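Local coordinates for mutual gliding-motility protein MglA (Myxococcus xanthus DK 1622, PDB 6H17) that binds and hydrolyses GTP as a small GTPase switch that coordinates the two gliding motilities of the bacterium and sets the direction and speed of movement, at residues Ile138-Arg143 / Glu153-Leu158; Tyr18-Cys23 / Met110-Glu115; Pro61-Glu66 / Lys71-Leu76. All blocks are in the same frame, centred on the assembly; numbering follows the deposited sequence.

Contact 1 (Ile138-Arg143 / Glu153-Leu158). With GSP (5'-guanosine-diphosphate-monothiophosphate), chain C.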
loop_
_atom_site.group_PDB
_atom_site.type_symbol
_atom_site.label_atom_id
_atom_site.label_comp_id
_atom_site.label_asym_id
_atom_site.label_seq_id
_atom_site.Cartn_x
_atom_site.Cartn_y
_atom_site.Cartn_z
ATOM N N ILE A 138 0.467 -7.635 3.914
ATOM C CA ILE A 138 -0.936 -7.836 3.558
ATOM C C ILE A 138 -1.836 -7.429 4.719
ATOM O O ILE A 138 -1.546 -7.720 5.891
ATOM C CB ILE A 138 -1.221 -9.279 3.083
ATOM C CG1 ILE A 138 -2.644 -9.356 2.493
ATOM C CG2 ILE A 138 -1.020 -10.295 4.176
ATOM C CD1 ILE A 138 -2.842 -10.557 1.543
ATOM N N GLN A 139 -2.931 -6.763 4.388
ATOM C CA GLN A 139 -3.926 -6.318 5.349
ATOM C C GLN A 139 -5.257 -6.981 5.053
ATOM O O GLN A 139 -5.745 -6.922 3.918
ATOM C CB GLN A 139 -4.071 -4.803 5.257
ATOM C CG GLN A 139 -5.028 -4.226 6.285
ATOM C CD GLN A 139 -5.256 -2.755 6.098
ATOM O OE1 GLN A 139 -6.195 -2.343 5.420
ATOM N NE2 GLN A 139 -4.388 -1.936 6.701
ATOM N N TYR A 140 -5.851 -7.599 6.061
ATOM C CA TYR A 140 -7.188 -8.178 5.950
ATOM C C TYR A 140 -8.157 -7.145 6.506
ATOM O O TYR A 140 -8.395 -7.085 7.712
ATOM C CB TYR A 140 -7.284 -9.502 6.695
ATOM C CG TYR A 140 -6.208 -10.513 6.344
ATOM C CD1 TYR A 140 -5.764 -10.692 5.032
ATOM C CD2 TYR A 140 -5.615 -11.282 7.336
ATOM C CE1 TYR A 140 -4.773 -11.634 4.731
ATOM C CE2 TYR A 140 -4.632 -12.206 7.042
ATOM C CZ TYR A 140 -4.221 -12.367 5.735
ATOM O OH TYR A 140 -3.229 -13.285 5.412
ATOM N N ASN A 141 -8.699 -6.318 5.620
ATOM C CA ASN A 141 -9.533 -5.192 6.017
ATOM C C ASN A 141 -10.994 -5.612 6.107
ATOM O O ASN A 141 -11.404 -6.687 5.660
ATOM C CB ASN A 141 -9.327 -4.028 5.039
ATOM C CG ASN A 141 -9.905 -2.736 5.531
ATOM O OD1 ASN A 141 -9.858 -2.436 6.733
ATOM N ND2 ASN A 141 -10.479 -1.960 4.626
ATOM N N LYS A 142 -11.788 -4.743 6.712
ATOM C CA LYS A 142 -13.233 -4.964 6.898
ATOM C C LYS A 142 -13.528 -6.122 7.854
ATOM O O LYS A 142 -14.513 -6.847 7.696
ATOM C CB LYS A 142 -14.012 -5.095 5.585
ATOM C CG LYS A 142 -13.604 -4.067 4.527
ATOM C CD LYS A 142 -14.722 -3.784 3.540
ATOM C CE LYS A 142 -14.266 -2.790 2.488
ATOM N NZ LYS A 142 -15.276 -2.691 1.383
ATOM N N ARG A 143 -12.727 -6.238 8.922
ATOM C CA ARG A 143 -12.954 -7.282 9.914
ATOM C C ARG A 143 -14.241 -7.080 10.692
ATOM O O ARG A 143 -14.697 -8.017 11.352
ATOM C CB ARG A 143 -11.791 -7.368 10.911
ATOM C CG ARG A 143 -10.427 -7.646 10.300
ATOM C CD ARG A 143 -10.405 -8.862 9.402
ATOM N NE ARG A 143 -10.994 -10.014 10.070
ATOM C CZ ARG A 143 -11.459 -11.090 9.451
ATOM N NH1 ARG A 143 -11.358 -11.203 8.145
ATOM N NH2 ARG A 143 -11.993 -12.080 10.152
ATOM N N GLU A 153 -8.778 -18.388 7.206
ATOM C CA GLU A 153 -9.111 -18.628 5.807
ATOM C C GLU A 153 -8.521 -17.554 4.891
ATOM O O GLU A 153 -8.122 -17.854 3.756
ATOM C CB GLU A 153 -10.625 -18.714 5.630
ATOM C CG GLU A 153 -11.246 -19.934 6.224
ATOM C CD GLU A 153 -12.734 -19.721 6.541
ATOM O OE1 GLU A 153 -13.311 -20.608 7.183
ATOM O OE2 GLU A 153 -13.304 -18.673 6.179
ATOM N N MET A 154 -8.458 -16.302 5.356
ATOM C CA MET A 154 -7.796 -15.258 4.575
ATOM C C MET A 154 -6.327 -15.593 4.358
ATOM O O MET A 154 -5.800 -15.445 3.246
ATOM C CB MET A 154 -7.899 -13.915 5.294
ATOM C CG MET A 154 -9.301 -13.323 5.346
ATOM S SD MET A 154 -10.020 -12.772 3.772
ATOM C CE MET A 154 -9.133 -11.274 3.486
ATOM N N ARG A 155 -5.656 -16.064 5.414
ATOM C CA ARG A 155 -4.245 -16.411 5.323
ATOM C C ARG A 155 -4.044 -17.571 4.363
ATOM O O ARG A 155 -3.147 -17.544 3.512
ATOM C CB ARG A 155 -3.742 -16.777 6.721
ATOM C CG ARG A 155 -2.282 -17.210 6.752
ATOM C CD ARG A 155 -1.862 -17.650 8.158
ATOM N NE ARG A 155 -2.289 -16.684 9.172
ATOM C CZ ARG A 155 -3.139 -16.938 10.168
ATOM N NH1 ARG A 155 -3.664 -18.147 10.336
ATOM N NH2 ARG A 155 -3.448 -15.972 11.018
ATOM N N LYS A 156 -4.880 -18.597 4.468
ATOM C CA LYS A 156 -4.725 -19.733 3.573
ATOM C C LYS A 156 -5.012 -19.356 2.129
ATOM O O LYS A 156 -4.397 -19.914 1.213
ATOM C CB LYS A 156 -5.618 -20.885 4.032
ATOM C CG LYS A 156 -5.156 -21.520 5.339
ATOM C CD LYS A 156 -6.115 -22.591 5.812
ATOM C CE LYS A 156 -5.616 -23.244 7.090
ATOM N NZ LYS A 156 -6.622 -24.194 7.634
ATOM N N ALA A 157 -5.930 -18.419 1.896
ATOM C CA ALA A 157 -6.264 -18.043 0.532
ATOM C C ALA A 157 -5.259 -17.075 -0.080
ATOM O O ALA A 157 -5.026 -17.121 -1.288
ATOM C CB ALA A 157 -7.644 -17.393 0.502
ATOM N N LEU A 158 -4.685 -16.158 0.715
ATOM C CA LEU A 158 -3.980 -15.005 0.172
ATOM C C LEU A 158 -2.554 -14.831 0.666
ATOM O O LEU A 158 -1.869 -13.933 0.162
ATOM C CB LEU A 158 -4.747 -13.708 0.491
ATOM C CG LEU A 158 -6.159 -13.620 -0.071
ATOM C CD1 LEU A 158 -6.899 -12.432 0.543
ATOM C CD2 LEU A 158 -6.184 -13.535 -1.586
HETATM P PG GSP C . -10.988 2.214 -5.244
HETATM O O3B GSP C . -11.404 1.820 -3.691
HETATM S S1G GSP C . -12.542 1.966 -6.265
HETATM O O2G GSP C . -10.453 3.659 -5.171
HETATM O O3G GSP C . -9.847 1.259 -5.609
HETATM P PB GSP C . -10.631 1.961 -2.316
HETATM O O1B GSP C . -9.860 0.727 -2.028
HETATM O O2B GSP C . -9.872 3.232 -2.266
HETATM P PA GSP C . -12.258 3.093 -0.205
HETATM O O1A GSP C . -11.182 3.252 0.761
HETATM O O2A GSP C . -12.766 4.292 -0.879
HETATM O O3A GSP C . -11.873 1.995 -1.290
HETATM O "O5'" GSP C . -13.425 2.318 0.561
HETATM C "C5'" GSP C . -14.609 1.944 -0.127
HETATM C "C4'" GSP C . -15.777 1.847 0.847
HETATM O "O4'" GSP C . -15.505 0.823 1.825
HETATM C "C3'" GSP C . -15.987 3.127 1.613
HETATM O "O3'" GSP C . -17.376 3.355 1.782
HETATM C "C2'" GSP C . -15.341 2.895 2.977
HETATM O "O2'" GSP C . -15.879 3.633 4.035
HETATM C "C1'" GSP C . -15.592 1.387 3.123
HETATM N N9 GSP C . -14.656 0.706 4.009
HETATM C C8 GSP C . -13.299 0.767 3.930
HETATM N N7 GSP C . -12.755 0.016 4.910
HETATM C C5 GSP C . -13.795 -0.528 5.618
HETATM C C6 GSP C . -13.845 -1.363 6.733
HETATM O O6 GSP C . -12.848 -1.826 7.338
HETATM N N1 GSP C . -15.087 -1.687 7.181
HETATM C C2 GSP C . -16.237 -1.248 6.576
HETATM N N2 GSP C . -17.404 -1.626 7.069
HETATM N N3 GSP C . -16.214 -0.431 5.498
HETATM C C4 GSP C . -14.987 -0.094 5.058
#
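M154, on helix 151-158, sets its CB over the face of the Y140 ring, on strand 136-141. This CB is 3.7 Å from the centroid of the Y140 ring and only 5° off the ring normal, a CH-pi contact. CG comes next and passes NH1 of R143, whose main mate is the carbonyl of V149. SD then stands obliquely to the ring of Y140, 5.5 Å from its centroid, in a Met-aromatic contact. Bends at both chi2 (-68°) and chi3 (-75°) fold the chain back, bringing CE to 3.8 Å from CD1 of Y140. An unbranched, flexible thioether suits this place because it can curl along the ring. Y140 OH ends against the helix backbone, 3.3 Å from CA of R155, and hydrogen-bonds E165, which also pairs with R155. Farther back along the strand, CD1 of I138 meets CB of L158 at 3.8 Å.

Strand side chains alternate, and N141 points away from the helix: its ND2 donates to N7 of the nucleotide over 3.0 Å in a moderately bent bond. K142 lays its aliphatic chain across one face of the guanine, CG 3.5 Å from C6. With D144, which also hydrogen-bonds the nucleotide, N141 and K142 form the NKxD guanine-recognition motif of small GTPases, set at a strand end in a beta-alpha-beta unit.

Contact 2 (Tyr18-Cys23 / Met110-Glu115). With GSP (5'-guanosine-diphosphate-monothiophosphate), chain C.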
loop_
_atom_site.group_PDB
_atom_site.type_symbol
_atom_site.label_atom_id
_atom_site.label_comp_id
_atom_site.label_asym_id
_atom_site.label_seq_id
_atom_site.Cartn_x
_atom_site.Cartn_y
_atom_site.Cartn_z
ATOM N N TYR A 18 -2.423 -1.416 -2.722
ATOM C CA TYR A 18 -3.018 -2.129 -3.843
ATOM C C TYR A 18 -4.182 -2.953 -3.327
ATOM O O TYR A 18 -4.295 -3.192 -2.124
ATOM C CB TYR A 18 -1.967 -3.071 -4.446
ATOM C CG TYR A 18 -1.991 -3.289 -5.938
ATOM C CD1 TYR A 18 -1.337 -2.428 -6.788
ATOM C CD2 TYR A 18 -2.621 -4.386 -6.482
ATOM C CE1 TYR A 18 -1.321 -2.637 -8.135
ATOM C CE2 TYR A 18 -2.623 -4.615 -7.849
ATOM C CZ TYR A 18 -1.962 -3.723 -8.672
ATOM O OH TYR A 18 -1.887 -3.908 -10.039
ATOM N N GLY A 19 -5.051 -3.409 -4.227
ATOM C CA GLY A 19 -6.170 -4.242 -3.848
ATOM C C GLY A 19 -7.381 -3.944 -4.700
ATOM O O GLY A 19 -7.403 -2.980 -5.458
ATOM N N PRO A 20 -8.423 -4.748 -4.570
ATOM C CA PRO A 20 -9.559 -4.665 -5.503
ATOM C C PRO A 20 -10.414 -3.428 -5.257
ATOM O O PRO A 20 -10.238 -2.680 -4.296
ATOM C CB PRO A 20 -10.310 -5.973 -5.236
ATOM C CG PRO A 20 -9.988 -6.292 -3.828
ATOM C CD PRO A 20 -8.551 -5.873 -3.630
ATOM N N GLY A 21 -11.368 -3.207 -6.152
ATOM C CA GLY A 21 -12.247 -2.062 -6.009
ATOM C C GLY A 21 -12.886 -2.001 -4.651
ATOM O O GLY A 21 -13.317 -3.022 -4.108
ATOM N N LEU A 22 -12.946 -0.805 -4.082
ATOM C CA LEU A 22 -13.675 -0.518 -2.850
ATOM C C LEU A 22 -13.151 -1.290 -1.645
ATOM O O LEU A 22 -13.866 -1.426 -0.647
ATOM C CB LEU A 22 -15.195 -0.709 -3.033
ATOM C CG LEU A 22 -15.810 0.199 -4.107
ATOM C CD1 LEU A 22 -17.295 -0.190 -4.336
ATOM C CD2 LEU A 22 -15.684 1.670 -3.773
ATOM N N CYS A 23 -11.899 -1.733 -1.649
ATOM C CA CYS A 23 -11.411 -2.585 -0.572
ATOM C C CYS A 23 -10.938 -1.832 0.668
ATOM O O CYS A 23 -10.829 -2.455 1.730
ATOM C CB CYS A 23 -10.304 -3.499 -1.073
ATOM S SG CYS A 23 -8.776 -2.621 -1.502
ATOM N N MET A 110 -13.827 -12.370 -2.295
ATOM C CA MET A 110 -12.616 -13.182 -2.321
ATOM C C MET A 110 -12.074 -13.343 -3.731
ATOM O O MET A 110 -10.858 -13.287 -3.933
ATOM C CB MET A 110 -12.836 -14.545 -1.660
ATOM C CG MET A 110 -11.568 -15.423 -1.666
ATOM S SD MET A 110 -10.127 -14.640 -0.875
ATOM C CE MET A 110 -10.455 -14.954 0.857
ATOM N N GLU A 111 -12.936 -13.573 -4.724
ATOM C CA GLU A 111 -12.425 -13.710 -6.083
ATOM C C GLU A 111 -11.730 -12.429 -6.510
ATOM O O GLU A 111 -10.689 -12.474 -7.162
ATOM C CB GLU A 111 -13.537 -14.065 -7.068
ATOM C CG GLU A 111 -13.866 -15.549 -7.113
ATOM C CD GLU A 111 -14.439 -15.981 -8.455
ATOM O OE1 GLU A 111 -14.361 -15.193 -9.423
ATOM O OE2 GLU A 111 -14.971 -17.108 -8.544
ATOM N N ALA A 112 -12.322 -11.277 -6.175
ATOM C CA ALA A 112 -11.724 -10.002 -6.532
ATOM C C ALA A 112 -10.386 -9.815 -5.833
ATOM O O ALA A 112 -9.439 -9.302 -6.436
ATOM C CB ALA A 112 -12.688 -8.860 -6.218
ATOM N N ASN A 113 -10.279 -10.244 -4.565
ATOM C CA ASN A 113 -8.991 -10.220 -3.879
ATOM C C ASN A 113 -7.958 -11.030 -4.643
ATOM O O ASN A 113 -6.838 -10.578 -4.870
ATOM C CB ASN A 113 -9.095 -10.827 -2.481
ATOM C CG ASN A 113 -9.819 -9.949 -1.486
ATOM O OD1 ASN A 113 -9.758 -8.716 -1.556
ATOM N ND2 ASN A 113 -10.457 -10.580 -0.510
ATOM N N MET A 114 -8.325 -12.247 -5.057
ATOM C CA MET A 114 -7.355 -13.104 -5.730
ATOM C C MET A 114 -6.965 -12.547 -7.087
ATOM O O MET A 114 -5.791 -12.611 -7.470
ATOM C CB MET A 114 -7.938 -14.498 -5.883
ATOM C CG MET A 114 -8.092 -15.206 -4.577
ATOM S SD MET A 114 -8.977 -16.746 -4.796
ATOM C CE MET A 114 -8.516 -17.548 -3.274
ATOM N N GLU A 115 -7.930 -12.013 -7.835
ATOM C CA GLU A 115 -7.615 -11.405 -9.123
ATOM C C GLU A 115 -6.656 -10.239 -8.943
ATOM O O GLU A 115 -5.676 -10.095 -9.683
ATOM C CB GLU A 115 -8.905 -10.942 -9.809
ATOM C CG GLU A 115 -8.690 -10.109 -11.091
ATOM C CD GLU A 115 -8.810 -10.920 -12.363
ATOM O OE1 GLU A 115 -9.418 -10.411 -13.330
ATOM O OE2 GLU A 115 -8.303 -12.062 -12.393
HETATM P PG GSP C . -10.988 2.214 -5.244
HETATM O O3B GSP C . -11.404 1.820 -3.691
HETATM S S1G GSP C . -12.542 1.966 -6.265
HETATM O O2G GSP C . -10.453 3.659 -5.171
HETATM O O3G GSP C . -9.847 1.259 -5.609
HETATM P PB GSP C . -10.631 1.961 -2.316
HETATM O O1B GSP C . -9.860 0.727 -2.028
HETATM O O2B GSP C . -9.872 3.232 -2.266
HETATM P PA GSP C . -12.258 3.093 -0.205
HETATM O O1A GSP C . -11.182 3.252 0.761
HETATM O O2A GSP C . -12.766 4.292 -0.879
HETATM O O3A GSP C . -11.873 1.995 -1.290
HETATM O "O5'" GSP C . -13.425 2.318 0.561
HETATM C "C5'" GSP C . -14.609 1.944 -0.127
HETATM C "C4'" GSP C . -15.777 1.847 0.847
HETATM O "O4'" GSP C . -15.505 0.823 1.825
HETATM C "C3'" GSP C . -15.987 3.127 1.613
HETATM O "O3'" GSP C . -17.376 3.355 1.782
HETATM C "C2'" GSP C . -15.341 2.895 2.977
HETATM O "O2'" GSP C . -15.879 3.633 4.035
HETATM C "C1'" GSP C . -15.592 1.387 3.123
HETATM N N9 GSP C . -14.656 0.706 4.009
HETATM C C8 GSP C . -13.299 0.767 3.930
HETATM N N7 GSP C . -12.755 0.016 4.910
HETATM C C5 GSP C . -13.795 -0.528 5.618
HETATM C C6 GSP C . -13.845 -1.363 6.733
HETATM O O6 GSP C . -12.848 -1.826 7.338
HETATM N N1 GSP C . -15.087 -1.687 7.181
HETATM C C2 GSP C . -16.237 -1.248 6.576
HETATM N N2 GSP C . -17.404 -1.626 7.069
HETATM N N3 GSP C . -16.214 -0.431 5.498
HETATM C C4 GSP C . -14.987 -0.094 5.058
#
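The P-loop, running from strand 10-18 to helix 25-35, rests its outer side on helix 110-125 through P20, which packs against A112 and N113. CB of P20 lies 3.9 Å from CB of A112 and 3.6 Å from the carbonyl O of the same residue; a side chain no longer than alanine's methyl suits so close an approach. CG of P20 touches OD1 of N113 at 3.3 Å. With chi1 at -73°, CG of N113 lies anti to its carbonyl carbon and the amide swings back to the proline, although CB sets out away from it; ND2 meanwhile donates to the carbonyl of D104.

P20 also begins a type II turn closed by the bond from C23 N to P20 O, 3.3 Å. G19, just before it, has phi 145° and psi 172°, where a side chain would jam against the preceding carbonyl and strike SG of C23. The turn presents L22 N to the bridging O3B of the nucleotide in a weak 3.1 Å hydrogen bond, while C23 N lies 3.2 Å from O1B. With the amides of G24 and T26 and NZ of K25 also hydrogen-bonded to the nucleotide, this is the P-loop (Walker A) arrangement.

Contact 3 (Pro61-Glu66 / Lys71-Leu76). With SO4 (sulfate ion), chain E.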
loop_
_atom_site.group_PDB
_atom_site.type_symbol
_atom_site.label_atom_id
_atom_site.label_comp_id
_atom_site.label_asym_id
_atom_site.label_seq_id
_atom_site.Cartn_x
_atom_site.Cartn_y
_atom_site.Cartn_z
ATOM N N PRO A 61 2.543 12.323 1.555
ATOM C CA PRO A 61 3.934 12.232 2.018
ATOM C C PRO A 61 4.040 12.249 3.532
ATOM O O PRO A 61 3.309 12.964 4.218
ATOM C CB PRO A 61 4.573 13.488 1.414
ATOM C CG PRO A 61 3.484 14.453 1.235
ATOM C CD PRO A 61 2.164 13.701 1.193
ATOM N N LEU A 62 4.968 11.441 4.056
ATOM C CA LEU A 62 5.124 11.268 5.485
ATOM C C LEU A 62 6.586 11.111 5.859
ATOM O O LEU A 62 7.393 10.601 5.075
ATOM C CB LEU A 62 4.456 9.959 5.975
ATOM C CG LEU A 62 2.964 9.802 5.787
ATOM C CD1 LEU A 62 2.533 8.390 6.168
ATOM C CD2 LEU A 62 2.207 10.804 6.635
ATOM N N SER A 63 6.894 11.489 7.087
ATOM C CA SER A 63 8.164 11.162 7.719
ATOM C C SER A 63 7.934 9.978 8.644
ATOM O O SER A 63 7.067 10.027 9.525
ATOM C CB SER A 63 8.708 12.346 8.508
ATOM O OG SER A 63 8.935 13.460 7.663
ATOM N N LEU A 64 8.699 8.909 8.441
ATOM C CA LEU A 64 8.616 7.721 9.270
ATOM C C LEU A 64 10.022 7.557 9.864
ATOM O O LEU A 64 10.531 8.499 10.470
ATOM C CB LEU A 64 7.999 6.562 8.507
ATOM C CG LEU A 64 6.578 6.850 7.967
ATOM C CD1 LEU A 64 6.088 5.845 6.949
ATOM C CD2 LEU A 64 5.586 6.922 9.134
ATOM N N GLY A 65 10.660 6.430 9.683
ATOM C CA GLY A 65 11.987 6.243 10.219
ATOM C C GLY A 65 13.062 6.987 9.449
ATOM O O GLY A 65 12.855 7.568 8.381
ATOM N N GLU A 66 14.252 6.919 9.998
ATOM C CA GLU A 66 15.395 7.674 9.526
ATOM C C GLU A 66 16.522 6.745 9.117
ATOM O O GLU A 66 16.704 5.668 9.690
ATOM C CB GLU A 66 15.847 8.537 10.705
ATOM C CG GLU A 66 16.736 9.706 10.444
ATOM C CD GLU A 66 16.903 10.532 11.710
ATOM O OE1 GLU A 66 16.800 11.770 11.626
ATOM O OE2 GLU A 66 17.106 9.923 12.791
ATOM N N LYS A 71 17.760 12.911 4.969
ATOM C CA LYS A 71 16.336 13.127 5.202
ATOM C C LYS A 71 15.602 12.115 4.335
ATOM O O LYS A 71 15.833 12.052 3.121
ATOM C CB LYS A 71 15.943 14.548 4.775
ATOM C CG LYS A 71 14.425 14.828 4.719
ATOM C CD LYS A 71 14.104 16.254 4.238
ATOM C CE LYS A 71 14.234 16.400 2.726
ATOM N NZ LYS A 71 13.067 15.862 1.954
ATOM N N THR A 72 14.724 11.324 4.948
ATOM C CA THR A 72 13.994 10.286 4.253
ATOM C C THR A 72 12.515 10.594 4.352
ATOM O O THR A 72 12.000 10.867 5.441
ATOM C CB THR A 72 14.278 8.899 4.840
ATOM O OG1 THR A 72 15.680 8.632 4.745
ATOM C CG2 THR A 72 13.513 7.830 4.087
ATOM N N ARG A 73 11.854 10.560 3.212
ATOM C CA ARG A 73 10.414 10.768 3.171
ATOM C C ARG A 73 9.770 9.609 2.434
ATOM O O ARG A 73 10.328 9.088 1.462
ATOM C CB ARG A 73 10.058 12.097 2.514
ATOM C CG ARG A 73 10.507 13.337 3.308
ATOM C CD ARG A 73 9.808 13.464 4.660
ATOM N NE ARG A 73 10.310 14.613 5.439
ATOM C CZ ARG A 73 11.214 14.547 6.421
ATOM N NH1 ARG A 73 11.583 15.664 7.045
ATOM N NH2 ARG A 73 11.738 13.387 6.801
ATOM N N PHE A 74 8.626 9.190 2.938
ATOM C CA PHE A 74 7.803 8.160 2.322
ATOM C C PHE A 74 6.637 8.809 1.599
ATOM O O PHE A 74 5.949 9.672 2.165
ATOM C CB PHE A 74 7.291 7.196 3.388
ATOM C CG PHE A 74 8.332 6.241 3.884
ATOM C CD1 PHE A 74 8.360 4.932 3.435
ATOM C CD2 PHE A 74 9.302 6.660 4.781
ATOM C CE1 PHE A 74 9.328 4.057 3.875
ATOM C CE2 PHE A 74 10.268 5.769 5.224
ATOM C CZ PHE A 74 10.274 4.480 4.773
ATOM N N HIS A 75 6.405 8.390 0.362
ATOM C CA HIS A 75 5.290 8.865 -0.453
ATOM C C HIS A 75 4.339 7.697 -0.629
ATOM O O HIS A 75 4.677 6.714 -1.288
ATOM C CB HIS A 75 5.793 9.397 -1.784
ATOM C CG HIS A 75 6.663 10.607 -1.635
ATOM N ND1 HIS A 75 7.476 11.068 -2.643
ATOM C CD2 HIS A 75 6.828 11.461 -0.596
ATOM C CE1 HIS A 75 8.119 12.148 -2.227
ATOM N NE2 HIS A 75 7.741 12.413 -0.994
ATOM N N LEU A 76 3.185 7.794 0.002
ATOM C CA LEU A 76 2.160 6.767 -0.082
ATOM C C LEU A 76 1.214 7.071 -1.229
ATOM O O LEU A 76 0.758 8.214 -1.389
ATOM C CB LEU A 76 1.340 6.715 1.198
ATOM C CG LEU A 76 1.968 6.013 2.400
ATOM C CD1 LEU A 76 3.373 6.414 2.695
ATOM C CD2 LEU A 76 1.064 6.187 3.645
HETATM S S SO4 E . 12.922 14.793 10.434
HETATM O O1 SO4 E . 14.039 14.472 11.349
HETATM O O2 SO4 E . 13.387 14.772 9.037
HETATM O O3 SO4 E . 11.879 13.768 10.585
HETATM O O4 SO4 E . 12.357 16.096 10.770
HETATM O O HOH W 1 10.974 8.736 6.803
#
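L62 and F74 are joined by two short backbone hydrogen bonds: L62 N to F74 O and F74 N to L62 O, both 2.8 Å. On the face of the sheet that carries their side chains, CD1 of L64 lies over the F74 ring, 4.2 Å from its centroid, and CD1 of L62 meets CD2 of L76 at 3.7 Å. Branched leucines and a flat ring interlock well here, against helix 176-193. On the other face, CB of P61 packs on CD2 of H75.

The strands form the antiparallel hairpin 52-62/71-78, which probably corresponds to the interswitch hairpin of Arf-family GTPases. Past L62 the chains part, and a water accepts from L64 N and donates to the carbonyls of G65 and T72.

A bend at chi2 (-64°) turns the R73 chain back, and NH2 reaches T72 O from above the carbonyl plane. The guanidinium edge holds O2 of a sulfate, probably from the crystallisation liquor, with NH1 at 2.8 Å and a straighter bond (155°) than that from NH2. With an alanine in place of R73, the sulfate would probably lose this grip and T72 O would be left with the water. The backbone of R73 bonds to I11 of strand 10-18.

Overall arrangement
Contacts 1 and 2 share the nucleotide: 138-143 reads its guanine and 18-23 lines its phosphates. Their centres are 11 Å apart and they join directly, since K142 NZ lies 2.8 Å from L22 O and N141 ND2 3.0 Å from C23 O, probable hydrogen bonds that tie base recognition to the P-loop. Behind them the two helices meet, with M154 SD 3.7 Å from M110 CE. Contact 3 lies across the chain's centre, its own centre about 27 Å from each of the others. Its hairpin is nonetheless part of the sheet to which contact 1 belongs, and strand 71-78 runs on to T78, the first residue of a predicted GTP-binding segment.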